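Ethanolamine kinase Pv091845 (Plasmodium vivax, PDB 2QG7) probably phosphorylates ethanolamine, the first step in the route from ethanolamine to phosphatidylethanolamine. Local coordinates at residues K197-I202 with D345-F349; P233-T239 with C356-Y362; H367-Y371 with E386-F390. All coordinates share one frame; numbering follows the deposited sequence.

How the interactions relate
Three contacts illustrate how a kinase-like fold is held together: interactions 1 and 2 join helices to strands probably close to the active site, and interaction 3 joins two helices. Interactions 1 and 3 adjoin, their centres 13 Å apart, through helix 196-210: Gln199 NE2 meets Tyr371 OH at 3.0 Å in a probable hydrogen bond, and Gln199 OE1 meets His389 ND1 at 3.1 Å. Interaction 2 shares helix 360-369 with interaction 3, yet their nearest atoms stay about 5 Å apart. Interactions 1 and 2 are separated by about 11 Å at their nearest atoms and use consecutive strands, 347-349 and 356-359. The short link between those strands carries an IDFEY sequence, probably the counterpart of the metal-binding DFG motif of protein kinases.

Interaction 1 of 3, residues K197-I202 with D345-F349; sequences KFQKLI and DSISF
Two phenylalanine rings frame this contact, one reaching out from each segment. The edge of the Phe349 ring turns to the helix, with Ile202 O close to the ring plane and 3.4 Å from Phe349 CZ. Ile202 CG2 borders the same ring corner. At the other end the Phe198 ring is met obliquely by Ile347 CD1, which lies 3.9 Å from Phe198 CD2, and by the carboxylate of Asp345, whose plane is turned 64° from the ring.

Between the rings Ile347 points at the helix and packs against Leu201, its CG1 touching Leu201 CB at 3.5 Å. CG1 and CG2 both border Leu201, CG2 also reaches Ile202, and CD1 reaches Phe198. Leu201 CD1 in turn rests on Asp345 CB at 3.7 Å.

The polar contact is weaker. The extended chain of Lys197 (chi1 162°) lays CE beside Asp345 OD2, 3.0 Å away, with NZ 3.6 Å from the same oxygen in a long, weak salt bridge. Asp345 OD1 is held instead by the amide of Asn304, on the adjacent strand 302-304. The axes of helix segment 197-202 and strand 347-349 make 56°. This packing of a helix on the small antiparallel sheet beside what is probably the catalytic loop recalls the C-terminal lobe of protein kinases and their relatives.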
# COMPACT_ATOMS: atom_id res chain seq x y z
N LYS D 197 -12.67 1.98 25.90
CA LYS D 197 -11.99 1.95 27.18
C LYS D 197 -10.71 2.81 27.17
O LYS D 197 -10.44 3.54 28.14
CB LYS D 197 -11.71 0.47 27.47
CG LYS D 197 -10.64 0.14 28.55
CD LYS D 197 -10.28 -1.39 28.52
CE LYS D 197 -9.08 -1.66 29.48
NZ LYS D 197 -8.57 -3.13 29.50
N PHE D 198 -9.93 2.76 26.10
CA PHE D 198 -8.71 3.59 25.99
C PHE D 198 -8.97 4.97 25.37
O PHE D 198 -8.27 5.92 25.67
CB PHE D 198 -7.59 2.85 25.22
CG PHE D 198 -7.10 1.61 25.91
CD1 PHE D 198 -7.50 0.35 25.46
CD2 PHE D 198 -6.26 1.70 27.02
CE1 PHE D 198 -7.04 -0.81 26.10
CE2 PHE D 198 -5.82 0.55 27.69
CZ PHE D 198 -6.19 -0.70 27.22
N GLN D 199 -9.98 5.06 24.50
CA GLN D 199 -10.39 6.36 23.93
C GLN D 199 -10.60 7.38 25.04
O GLN D 199 -10.05 8.48 25.02
CB GLN D 199 -11.71 6.22 23.17
CG GLN D 199 -11.64 5.56 21.80
CD GLN D 199 -12.94 5.79 21.06
OE1 GLN D 199 -14.02 5.44 21.56
NE2 GLN D 199 -12.88 6.44 19.91
N LYS D 200 -11.43 6.97 26.02
CA LYS D 200 -11.64 7.71 27.27
C LYS D 200 -10.34 8.19 27.92
O LYS D 200 -10.18 9.36 28.19
CB LYS D 200 -12.49 6.84 28.24
CG LYS D 200 -12.71 7.47 29.66
CD LYS D 200 -13.63 6.62 30.45
CE LYS D 200 -13.20 6.57 31.90
NZ LYS D 200 -13.79 7.70 32.77
N LEU D 201 -9.38 7.29 28.10
CA LEU D 201 -8.14 7.56 28.83
C LEU D 201 -7.13 8.38 28.05
O LEU D 201 -6.36 9.15 28.62
CB LEU D 201 -7.50 6.26 29.30
CG LEU D 201 -8.27 5.48 30.36
CD1 LEU D 201 -7.59 4.12 30.69
CD2 LEU D 201 -8.36 6.31 31.63
N ILE D 202 -7.16 8.20 26.72
CA ILE D 202 -6.29 8.94 25.81
C ILE D 202 -6.74 10.40 25.70
O ILE D 202 -5.91 11.32 25.74
CB ILE D 202 -6.21 8.25 24.40
CG1 ILE D 202 -5.54 6.88 24.54
CG2 ILE D 202 -5.47 9.13 23.40
CD1 ILE D 202 -5.76 5.89 23.38
N ASP D 345 -6.05 0.62 34.47
CA ASP D 345 -5.24 1.17 33.38
C ASP D 345 -4.88 2.62 33.62
O ASP D 345 -5.70 3.42 34.09
CB ASP D 345 -6.02 1.08 32.07
CG ASP D 345 -6.48 -0.32 31.77
OD1 ASP D 345 -5.65 -1.17 31.41
OD2 ASP D 345 -7.70 -0.56 31.90
N SER D 346 -3.65 2.98 33.28
CA SER D 346 -3.23 4.36 33.37
C SER D 346 -2.45 4.72 32.09
O SER D 346 -1.48 4.05 31.76
CB SER D 346 -2.36 4.58 34.62
OG SER D 346 -1.85 5.91 34.66
N ILE D 347 -2.88 5.78 31.42
CA ILE D 347 -2.36 6.17 30.12
C ILE D 347 -1.43 7.38 30.18
O ILE D 347 -1.76 8.38 30.78
CB ILE D 347 -3.54 6.43 29.10
CG1 ILE D 347 -4.21 5.10 28.67
CG2 ILE D 347 -3.12 7.37 27.92
CD1 ILE D 347 -3.29 4.09 27.97
N SER D 348 -0.26 7.27 29.53
CA SER D 348 0.61 8.42 29.32
C SER D 348 1.23 8.39 27.91
O SER D 348 1.26 7.35 27.27
CB SER D 348 1.68 8.49 30.39
OG SER D 348 2.46 7.32 30.39
N PHE D 349 1.69 9.54 27.45
CA PHE D 349 2.30 9.67 26.14
C PHE D 349 3.82 9.74 26.23
O PHE D 349 4.37 10.25 27.20
CB PHE D 349 1.74 10.90 25.40
CG PHE D 349 0.23 10.95 25.35
CD1 PHE D 349 -0.52 9.78 25.23
CD2 PHE D 349 -0.45 12.17 25.39
CE1 PHE D 349 -1.91 9.84 25.20
CE2 PHE D 349 -1.81 12.20 25.33
CZ PHE D 349 -2.53 11.05 25.25

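Interaction 2 of 3, residues P233-T239 with C356-Y362; sequences PSFLWNT and CPMERAY
Glu359 reaches across to both Ser234 and Trp237, and its carboxylate marks one tightly held end of this buried contact. Ser234 OG donates to Glu359 OE1 at 2.5 Å, a very short separation whose exact value is doubtful. The other oxygen, OE2, is approached on its syn side by Trp237 NE1 at 3.0 Å, with the indole and carboxylate planes almost perpendicular, 87° apart. Glu359 bends at chi2 (87°) to bring both oxygens round to these donors. Two donors on separate oxygens would probably limit the rotation of the carboxylate, and the bonds help to satisfy a buried group that is probably charged.

Apolar groups are packed closely alongside. Leu236 CD1 sits over one face of the Tyr362 ring, 3.8 Å from its centroid, and Leu236 CB lies against Met358 SD. Pro357 CD covers a face of Phe235, 3.9 Å from that ring's centroid, in a CH-pi contact. Cys356 SG meets the same ring obliquely and touches Phe235 CB at 3.6 Å.

Two helix starts come together here. Ser234 OG accepts from Leu236 N in a capping bond at the start of helix 236-251, while Glu359 is the N-cap of helix 360-369, where strand 356-359 passes into that helix. A backbone bond from Phe235 N to Pro357 O, 2.8 Å long, joins the incoming loop to the strand.

Contacts thin out toward the flanks. Thr239 comes no nearer than 4.5 Å, from OG1 to Met358 CE, and its hydroxyl turns back to Phe235 O. Pro233, partly exposed, has its CB pointing away from the 356-362 segment and contributes little; its carbonyl is hydrogen-bonded to the hydroxyl of Tyr219 in helix 216-226.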
# COMPACT_ATOMS: atom_id res chain seq x y z
N PRO D 233 1.33 32.04 16.94
CA PRO D 233 0.87 31.28 15.78
C PRO D 233 1.05 29.74 15.89
O PRO D 233 1.71 29.24 16.83
CB PRO D 233 1.73 31.87 14.65
CG PRO D 233 3.13 32.02 15.35
CD PRO D 233 2.79 32.28 16.85
N SER D 234 0.42 29.03 14.95
CA SER D 234 0.55 27.60 14.78
C SER D 234 1.88 27.29 14.10
O SER D 234 2.38 28.09 13.28
CB SER D 234 -0.62 27.07 13.95
OG SER D 234 -0.51 25.67 13.66
N PHE D 235 2.46 26.13 14.44
CA PHE D 235 3.72 25.68 13.87
C PHE D 235 3.48 24.70 12.70
O PHE D 235 4.43 24.23 12.08
CB PHE D 235 4.55 24.99 14.95
CG PHE D 235 5.42 25.92 15.75
CD1 PHE D 235 6.77 25.65 15.91
CD2 PHE D 235 4.91 27.06 16.34
CE1 PHE D 235 7.59 26.50 16.67
CE2 PHE D 235 5.73 27.92 17.07
CZ PHE D 235 7.06 27.63 17.23
N LEU D 236 2.21 24.42 12.43
CA LEU D 236 1.79 23.39 11.51
C LEU D 236 2.09 23.71 10.05
O LEU D 236 2.67 22.88 9.33
CB LEU D 236 0.29 23.09 11.71
CG LEU D 236 -0.52 22.15 10.83
CD1 LEU D 236 0.14 20.74 10.67
CD2 LEU D 236 -1.91 22.05 11.43
N TRP D 237 1.70 24.90 9.63
CA TRP D 237 1.82 25.31 8.23
C TRP D 237 3.24 25.65 7.86
O TRP D 237 3.65 25.47 6.73
CB TRP D 237 0.88 26.48 7.94
CG TRP D 237 -0.43 26.24 8.54
CD1 TRP D 237 -0.94 26.86 9.64
CD2 TRP D 237 -1.41 25.27 8.13
NE1 TRP D 237 -2.19 26.37 9.92
CE2 TRP D 237 -2.50 25.38 9.02
CE3 TRP D 237 -1.46 24.32 7.10
CZ2 TRP D 237 -3.63 24.59 8.92
CZ3 TRP D 237 -2.59 23.55 6.99
CH2 TRP D 237 -3.66 23.69 7.89
N ASN D 238 3.99 26.17 8.82
CA ASN D 238 5.42 26.34 8.68
C ASN D 238 6.12 25.01 8.43
O ASN D 238 7.10 24.96 7.70
CB ASN D 238 5.99 26.97 9.96
CG ASN D 238 7.48 27.29 9.86
OD1 ASN D 238 7.88 28.30 9.26
ND2 ASN D 238 8.32 26.42 10.47
N THR D 239 5.63 23.94 9.06
CA THR D 239 6.22 22.60 8.99
C THR D 239 5.83 21.93 7.67
O THR D 239 6.70 21.38 6.99
CB THR D 239 5.81 21.72 10.18
OG1 THR D 239 6.22 22.36 11.39
CG2 THR D 239 6.47 20.37 10.13
N CYS D 356 4.78 20.69 19.41
CA CYS D 356 4.87 22.13 19.25
C CYS D 356 3.46 22.67 19.23
O CYS D 356 2.49 21.91 19.30
CB CYS D 356 5.62 22.52 17.98
SG CYS D 356 4.98 21.73 16.49
N PRO D 357 3.34 24.00 19.25
CA PRO D 357 2.01 24.63 19.24
C PRO D 357 1.30 24.52 17.90
O PRO D 357 1.76 25.03 16.91
CB PRO D 357 2.33 26.08 19.62
CG PRO D 357 3.77 26.06 20.17
CD PRO D 357 4.43 24.99 19.43
N MET D 358 0.17 23.84 17.87
CA MET D 358 -0.62 23.72 16.65
C MET D 358 -2.07 23.80 17.05
O MET D 358 -2.38 23.75 18.23
CB MET D 358 -0.37 22.34 16.00
CG MET D 358 0.98 22.16 15.38
SD MET D 358 1.16 20.64 14.42
CE MET D 358 2.87 20.82 13.91
N GLU D 359 -2.96 23.86 16.06
CA GLU D 359 -4.39 23.69 16.22
C GLU D 359 -4.69 22.38 16.93
O GLU D 359 -4.16 21.34 16.57
CB GLU D 359 -5.07 23.69 14.86
CG GLU D 359 -5.07 25.05 14.13
CD GLU D 359 -3.85 25.32 13.28
OE1 GLU D 359 -2.78 24.65 13.48
OE2 GLU D 359 -3.92 26.20 12.38
N ARG D 360 -5.57 22.44 17.93
CA ARG D 360 -5.95 21.29 18.71
C ARG D 360 -6.65 20.27 17.87
O ARG D 360 -6.66 19.07 18.22
CB ARG D 360 -6.82 21.68 19.93
CG ARG D 360 -8.12 22.43 19.61
CD ARG D 360 -9.18 22.24 20.68
NE ARG D 360 -10.49 22.81 20.30
CZ ARG D 360 -11.58 22.88 21.08
NH1 ARG D 360 -11.56 22.43 22.34
NH2 ARG D 360 -12.72 23.42 20.61
N ALA D 361 -7.25 20.72 16.78
CA ALA D 361 -8.02 19.85 15.90
C ALA D 361 -7.08 18.98 15.02
O ALA D 361 -7.41 17.83 14.72
CB ALA D 361 -8.96 20.63 15.06
N TYR D 362 -5.90 19.52 14.66
CA TYR D 362 -4.85 18.70 14.05
C TYR D 362 -4.44 17.44 14.87
O TYR D 362 -4.35 16.34 14.32
CB TYR D 362 -3.64 19.53 13.75
CG TYR D 362 -2.56 18.71 13.13
CD1 TYR D 362 -2.56 18.44 11.75
CD2 TYR D 362 -1.55 18.17 13.92
CE1 TYR D 362 -1.55 17.67 11.17
CE2 TYR D 362 -0.54 17.36 13.36
CZ TYR D 362 -0.55 17.13 11.98
OH TYR D 362 0.45 16.34 11.44

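Interaction 3 of 3, residues H367-Y371 with E386-F390; sequences HFNEY and EEYHF
Phe368 drives its edge into the face of Phe390, the two ring planes standing 75° apart with centroids separated by 5.0 Å. This is an edge-to-face pair in which Phe368 CE1 lies above the Phe390 ring, off its centre, and Phe368 CZ reaches Phe390 CD2 at 3.6 Å. Phe390 CB, near the plane of the Phe368 ring, meets that ring's edge as well. Phe390 gets there by holding CG anti to its backbone N (chi1 -178°), which sends the ring across to helix 360-369.

His367 adds a third ring to the cluster, but at a different tilt: its plane makes 37° with that of Phe390, and His367 CD2 is 3.8 Å from Phe390 CE1. The imidazole ND1 is hydrogen-bonded to the carbonyl of Leu297. Around Phe368, the extended chain of Glu387 passes obliquely, with CG 4.0 Å from Phe368 CE2, before its carboxylate continues to the hydroxyl of Tyr414.

Tyr371 lies beside the cluster, its OH 4.3 Å from Phe390 CD1 and hydrogen-bonded to Gln199. Glu386 OE1 stands near the plane of the tyrosine ring, at the edge, though that carboxylate is engaged by Lys194.

Helix 360-369, with the turn after it, therefore meets helix 384-395 mainly through ring and alkyl carbons. The polar ends beside them are bonded to other residues, so across the contact the rings meet by van der Waals and edge-to-face interaction.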
# COMPACT_ATOMS: atom_id res chain seq x y z
N HIS D 367 -4.56 11.75 15.33
CA HIS D 367 -4.70 10.59 16.15
C HIS D 367 -5.74 9.63 15.58
O HIS D 367 -5.60 8.41 15.65
CB HIS D 367 -5.09 11.00 17.59
CG HIS D 367 -5.33 9.83 18.49
ND1 HIS D 367 -4.37 8.88 18.76
CD2 HIS D 367 -6.43 9.44 19.17
CE1 HIS D 367 -4.86 7.96 19.56
NE2 HIS D 367 -6.11 8.26 19.83
N PHE D 368 -6.80 10.18 15.02
CA PHE D 368 -7.84 9.38 14.42
C PHE D 368 -7.39 8.70 13.12
O PHE D 368 -7.83 7.59 12.82
CB PHE D 368 -9.05 10.26 14.16
CG PHE D 368 -9.83 10.61 15.41
CD1 PHE D 368 -9.69 9.83 16.58
CD2 PHE D 368 -10.74 11.66 15.42
CE1 PHE D 368 -10.43 10.15 17.73
CE2 PHE D 368 -11.50 11.95 16.56
CZ PHE D 368 -11.34 11.21 17.70
N ASN D 369 -6.51 9.35 12.37
CA ASN D 369 -5.87 8.67 11.26
C ASN D 369 -5.05 7.45 11.67
O ASN D 369 -4.87 6.56 10.87
CB ASN D 369 -5.03 9.62 10.39
CG ASN D 369 -5.84 10.34 9.36
OD1 ASN D 369 -6.83 9.81 8.85
ND2 ASN D 369 -5.42 11.55 9.02
N GLU D 370 -4.55 7.43 12.89
CA GLU D 370 -3.63 6.41 13.33
C GLU D 370 -4.34 5.17 13.80
O GLU D 370 -3.74 4.25 14.29
CB GLU D 370 -2.69 6.99 14.42
CG GLU D 370 -1.70 8.11 13.97
CD GLU D 370 -0.67 7.63 12.89
OE1 GLU D 370 -0.11 8.49 12.13
OE2 GLU D 370 -0.36 6.40 12.81
N TYR D 371 -5.65 5.14 13.68
CA TYR D 371 -6.46 3.99 13.99
C TYR D 371 -6.21 2.97 12.88
O TYR D 371 -6.33 1.73 13.11
CB TYR D 371 -7.94 4.41 13.96
CG TYR D 371 -8.51 5.01 15.26
CD1 TYR D 371 -7.76 5.90 16.05
CD2 TYR D 371 -9.82 4.72 15.65
CE1 TYR D 371 -8.29 6.44 17.22
CE2 TYR D 371 -10.37 5.27 16.82
CZ TYR D 371 -9.60 6.13 17.59
OH TYR D 371 -10.13 6.65 18.77
N GLU D 386 -17.97 7.22 16.97
CA GLU D 386 -16.68 6.99 17.63
C GLU D 386 -15.91 8.28 17.85
O GLU D 386 -15.20 8.41 18.85
CB GLU D 386 -15.85 6.01 16.84
CG GLU D 386 -16.39 4.63 16.82
CD GLU D 386 -15.54 3.71 15.95
OE1 GLU D 386 -14.29 3.65 16.11
OE2 GLU D 386 -16.16 3.02 15.10
N GLU D 387 -16.02 9.22 16.92
CA GLU D 387 -15.45 10.54 17.13
C GLU D 387 -16.09 11.24 18.35
O GLU D 387 -15.43 11.97 19.12
CB GLU D 387 -15.63 11.39 15.89
CG GLU D 387 -14.86 10.92 14.70
CD GLU D 387 -14.99 11.84 13.48
OE1 GLU D 387 -15.93 12.67 13.43
OE2 GLU D 387 -14.15 11.70 12.54
N TYR D 388 -17.40 11.04 18.49
CA TYR D 388 -18.20 11.59 19.57
C TYR D 388 -17.74 11.07 20.96
O TYR D 388 -17.51 11.87 21.89
CB TYR D 388 -19.67 11.24 19.30
CG TYR D 388 -20.66 11.93 20.19
CD1 TYR D 388 -21.16 13.19 19.85
CD2 TYR D 388 -21.10 11.32 21.39
CE1 TYR D 388 -22.08 13.83 20.67
CE2 TYR D 388 -22.01 11.97 22.22
CZ TYR D 388 -22.50 13.22 21.85
OH TYR D 388 -23.41 13.85 22.66
N HIS D 389 -17.64 9.75 21.10
CA HIS D 389 -17.21 9.15 22.33
C HIS D 389 -15.85 9.68 22.82
O HIS D 389 -15.66 9.84 24.00
CB HIS D 389 -17.22 7.62 22.24
CG HIS D 389 -17.00 6.93 23.56
ND1 HIS D 389 -15.77 6.44 23.95
CD2 HIS D 389 -17.84 6.70 24.60
CE1 HIS D 389 -15.87 5.91 25.16
NE2 HIS D 389 -17.11 6.04 25.57
N PHE D 390 -14.92 9.95 21.92
CA PHE D 390 -13.58 10.45 22.29
C PHE D 390 -13.64 11.90 22.77
O PHE D 390 -13.02 12.29 23.77
CB PHE D 390 -12.63 10.34 21.07
CG PHE D 390 -11.19 10.77 21.35
CD1 PHE D 390 -10.22 9.84 21.71
CD2 PHE D 390 -10.79 12.10 21.18
CE1 PHE D 390 -8.90 10.22 21.92
CE2 PHE D 390 -9.46 12.49 21.41
CZ PHE D 390 -8.52 11.56 21.77